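Heat shock protein-related protein (Deinococcus radiodurans, PDB 4FEI) is a small heat shock protein whose alpha-crystallin domain, the part crystallised here, probably serves in a chaperone that restrains protein aggregation under stress. Local coordinates at residues W5-D10 with L22-V27. Numbering follows the deposited sequence.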
ATOM      1  N   TRP A   5       7.254  -8.568  -5.241  1.00 17.65           N
ATOM      2  CA  TRP A   5       6.800  -7.684  -4.178  1.00 15.91           C
ATOM      3  C   TRP A   5       7.739  -7.705  -2.970  1.00 15.58           C
ATOM      4  O   TRP A   5       7.984  -8.772  -2.365  1.00 15.80           O
ATOM      5  CB  TRP A   5       5.385  -8.111  -3.733  1.00 15.70           C
ATOM      6  CG  TRP A   5       4.687  -7.089  -2.936  1.00 15.29           C
ATOM      7  CD1 TRP A   5       5.048  -5.766  -2.783  1.00 15.11           C
ATOM      8  CD2 TRP A   5       3.458  -7.263  -2.209  1.00 15.50           C
ATOM      9  NE1 TRP A   5       4.113  -5.118  -2.008  1.00 15.22           N
ATOM     10  CE2 TRP A   5       3.130  -6.015  -1.643  1.00 15.51           C
ATOM     11  CE3 TRP A   5       2.601  -8.358  -1.987  1.00 16.08           C
ATOM     12  CZ2 TRP A   5       1.990  -5.832  -0.862  1.00 16.17           C
ATOM     13  CZ3 TRP A   5       1.485  -8.178  -1.210  1.00 16.97           C
ATOM     14  CH2 TRP A   5       1.186  -6.915  -0.649  1.00 17.10           C
ATOM     15  N   THR A   6       8.252  -6.512  -2.643  1.00 15.48           N
ATOM     16  CA  THR A   6       8.971  -6.240  -1.399  1.00 15.67           C
ATOM     17  C   THR A   6       8.294  -5.048  -0.701  1.00 15.56           C
ATOM     18  O   THR A   6       8.578  -3.895  -1.008  1.00 15.78           O
ATOM     19  CB  THR A   6      10.487  -6.009  -1.654  1.00 16.68           C
ATOM     20  OG1 THR A   6      11.041  -7.194  -2.270  1.00 17.89           O
ATOM     21  CG2 THR A   6      11.283  -5.737  -0.334  1.00 17.26           C
ATOM     22  N   PRO A   7       7.372  -5.335   0.239  1.00 16.72           N
ATOM     23  CA  PRO A   7       6.605  -4.250   0.882  1.00 16.66           C
ATOM     24  C   PRO A   7       7.487  -3.412   1.786  1.00 16.56           C
ATOM     25  O   PRO A   7       8.249  -3.968   2.599  1.00 16.50           O
ATOM     26  CB  PRO A   7       5.514  -4.990   1.683  1.00 16.63           C
ATOM     27  CG  PRO A   7       5.922  -6.424   1.750  1.00 16.63           C
ATOM     28  CD  PRO A   7       6.921  -6.689   0.647  1.00 16.72           C
ATOM     29  N   ALA A   8       7.390  -2.086   1.620  1.00 16.62           N
ATOM     30  CA  ALA A   8       8.190  -1.126   2.363  1.00 16.61           C
ATOM     31  C   ALA A   8       7.904  -1.167   3.909  1.00 16.56           C
ATOM     32  O   ALA A   8       6.740  -1.307   4.336  1.00 16.59           O
ATOM     33  CB  ALA A   8       8.004   0.269   1.772  1.00 16.74           C
ATOM     34  N   ALA A   9       8.954  -1.053   4.716  1.00 16.60           N
ATOM     35  CA  ALA A   9       8.887  -1.269   6.198  1.00 16.63           C
ATOM     36  C   ALA A   9       9.478  -0.085   7.004  1.00 16.81           C
ATOM     37  O   ALA A   9      10.535   0.438   6.682  1.00 16.98           O
ATOM     38  CB  ALA A   9       9.606  -2.541   6.588  1.00 16.62           C
ATOM     39  N   ASP A  10       8.779   0.315   8.051  1.00 16.91           N
ATOM     40  CA  ASP A  10       9.260   1.301   9.005  1.00 17.16           C
ATOM     41  C   ASP A  10       9.358   0.657  10.388  1.00 17.31           C
ATOM     42  O   ASP A  10       8.551  -0.189  10.749  1.00 17.23           O
ATOM     43  CB  ASP A  10       8.247   2.466   9.128  1.00 17.27           C
ATOM     44  CG  ASP A  10       8.354   3.477   7.985  1.00 17.27           C
ATOM     45  OD1 ASP A  10       9.313   3.380   7.183  1.00 17.35           O
ATOM     46  OD2 ASP A  10       7.476   4.355   7.910  1.00 17.35           O
ATOM     47  N   LEU A  22       4.225  -2.000   7.982  1.00 16.72           N
ATOM     48  CA  LEU A  22       4.541  -2.652   6.699  1.00 16.58           C
ATOM     49  C   LEU A  22       3.438  -2.342   5.679  1.00 16.62           C
ATOM     50  O   LEU A  22       2.285  -2.644   5.926  1.00 16.70           O
ATOM     51  CB  LEU A  22       4.703  -4.170   6.915  1.00 16.54           C
ATOM     52  CG  LEU A  22       5.354  -4.955   5.787  1.00 16.56           C
ATOM     53  CD1 LEU A  22       6.871  -4.693   5.742  1.00 18.48           C
ATOM     54  CD2 LEU A  22       5.048  -6.484   5.935  1.00 16.50           C
ATOM     55  N   ASP A  23       3.798  -1.714   4.568  1.00 16.63           N
ATOM     56  CA  ASP A  23       2.809  -1.325   3.554  1.00 16.75           C
ATOM     57  C   ASP A  23       2.404  -2.567   2.745  1.00 16.80           C
ATOM     58  O   ASP A  23       3.166  -3.027   1.863  1.00 16.79           O
ATOM     59  CB  ASP A  23       3.365  -0.265   2.589  1.00 16.82           C
ATOM     60  CG  ASP A  23       3.417   1.104   3.194  1.00 16.88           C
ATOM     61  OD1 ASP A  23       4.207   1.949   2.683  1.00 19.07           O
ATOM     62  OD2 ASP A  23       2.673   1.370   4.151  1.00 17.90           O
ATOM     63  N   VAL A  24       1.205  -3.089   3.059  1.00 16.90           N
ATOM     64  CA  VAL A  24       0.698  -4.275   2.374  1.00 17.02           C
ATOM     65  C   VAL A  24      -0.730  -4.045   1.764  1.00 17.31           C
ATOM     66  O   VAL A  24      -1.695  -4.699   2.161  1.00 17.44           O
ATOM     67  CB  VAL A  24       0.753  -5.544   3.324  1.00 16.95           C
ATOM     68  CG1 VAL A  24       2.219  -6.036   3.552  1.00 16.76           C
ATOM     69  CG2 VAL A  24       0.073  -5.267   4.657  1.00 16.96           C
ATOM     70  N   PRO A  25      -0.873  -3.088   0.831  1.00 17.45           N
ATOM     71  CA  PRO A  25      -2.223  -2.877   0.282  1.00 17.79           C
ATOM     72  C   PRO A  25      -2.684  -4.051  -0.583  1.00 18.06           C
ATOM     73  O   PRO A  25      -1.872  -4.607  -1.313  1.00 18.04           O
ATOM     74  CB  PRO A  25      -2.070  -1.593  -0.573  1.00 17.92           C
ATOM     75  CG  PRO A  25      -0.681  -1.587  -0.978  1.00 17.73           C
ATOM     76  CD  PRO A  25       0.112  -2.203   0.184  1.00 17.39           C
ATOM     77  N   GLY A  26      -3.961  -4.428  -0.462  1.00 18.34           N
ATOM     78  CA  GLY A  26      -4.570  -5.462  -1.313  1.00 18.71           C
ATOM     79  C   GLY A  26      -4.204  -6.906  -0.920  1.00 18.76           C
ATOM     80  O   GLY A  26      -4.562  -7.851  -1.637  1.00 19.81           O
ATOM     81  N   VAL A  27      -3.515  -7.090   0.216  1.00 18.34           N
ATOM     82  CA  VAL A  27      -3.080  -8.419   0.650  1.00 18.59           C
ATOM     83  C   VAL A  27      -4.292  -9.307   0.963  1.00 18.88           C
ATOM     84  O   VAL A  27      -5.327  -8.797   1.426  1.00 19.19           O
ATOM     85  CB  VAL A  27      -2.152  -8.302   1.873  1.00 18.36           C
ATOM     86  CG1 VAL A  27      -1.477  -9.615   2.241  1.00 17.74           C
ATOM     87  CG2 VAL A  27      -1.119  -7.431   1.497  1.00 20.46           C
TER
HETATM   88  O   HOH W   1       3.757  -2.524  -0.582  1.00 19.76           O
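Trp5 brings the six-membered ring of its indole obliquely against the turn that follows strand 17-23: CZ2 comes 3.8 Å from Val24 CA, and CH2 sits 3.9 Å from Pro25 O. With CG swung opposite the backbone N (chi1 -164°), the ring reaches down to this type II turn, Val24 to Val27. NE1 meanwhile gives its hydrogen to a water in the ring plane, 3.0 Å away, which in turn donates to Asp23 O. Pro7 places its CD over one indole face, and its CB lies 3.9 Å from Val24 CG1, so the proline touches both the indole and the valine. Farther along, the two segments enter the hairpin of strands 9-14 and 17-23: Asp23 N donates to Ala8 O at 3.0 Å and 171°, and next to it Ala9 and Leu22 form an antiparallel non-hydrogen-bonded pair, Ala9 CB and Leu22 CD1 3.6 Å apart. Arg47 and Arg58 of the second subunit form salt bridges with the Asp23 carboxylate. Within Trp5's own chain, Phe63 meets the indole edge-to-face and that chain's Arg47 makes a cation-pi contact. Replacing Trp5 with an alanine would probably leave the bridging water without its NE1 donor and open a gap above Val24 and Pro25. In this beta sandwich, apolar packing, one direct backbone bond and one water bridge thus join the lead-in to strand 9-14 to the turn after strand 17-23, while Asp23 probably links that packing to the dimer interface.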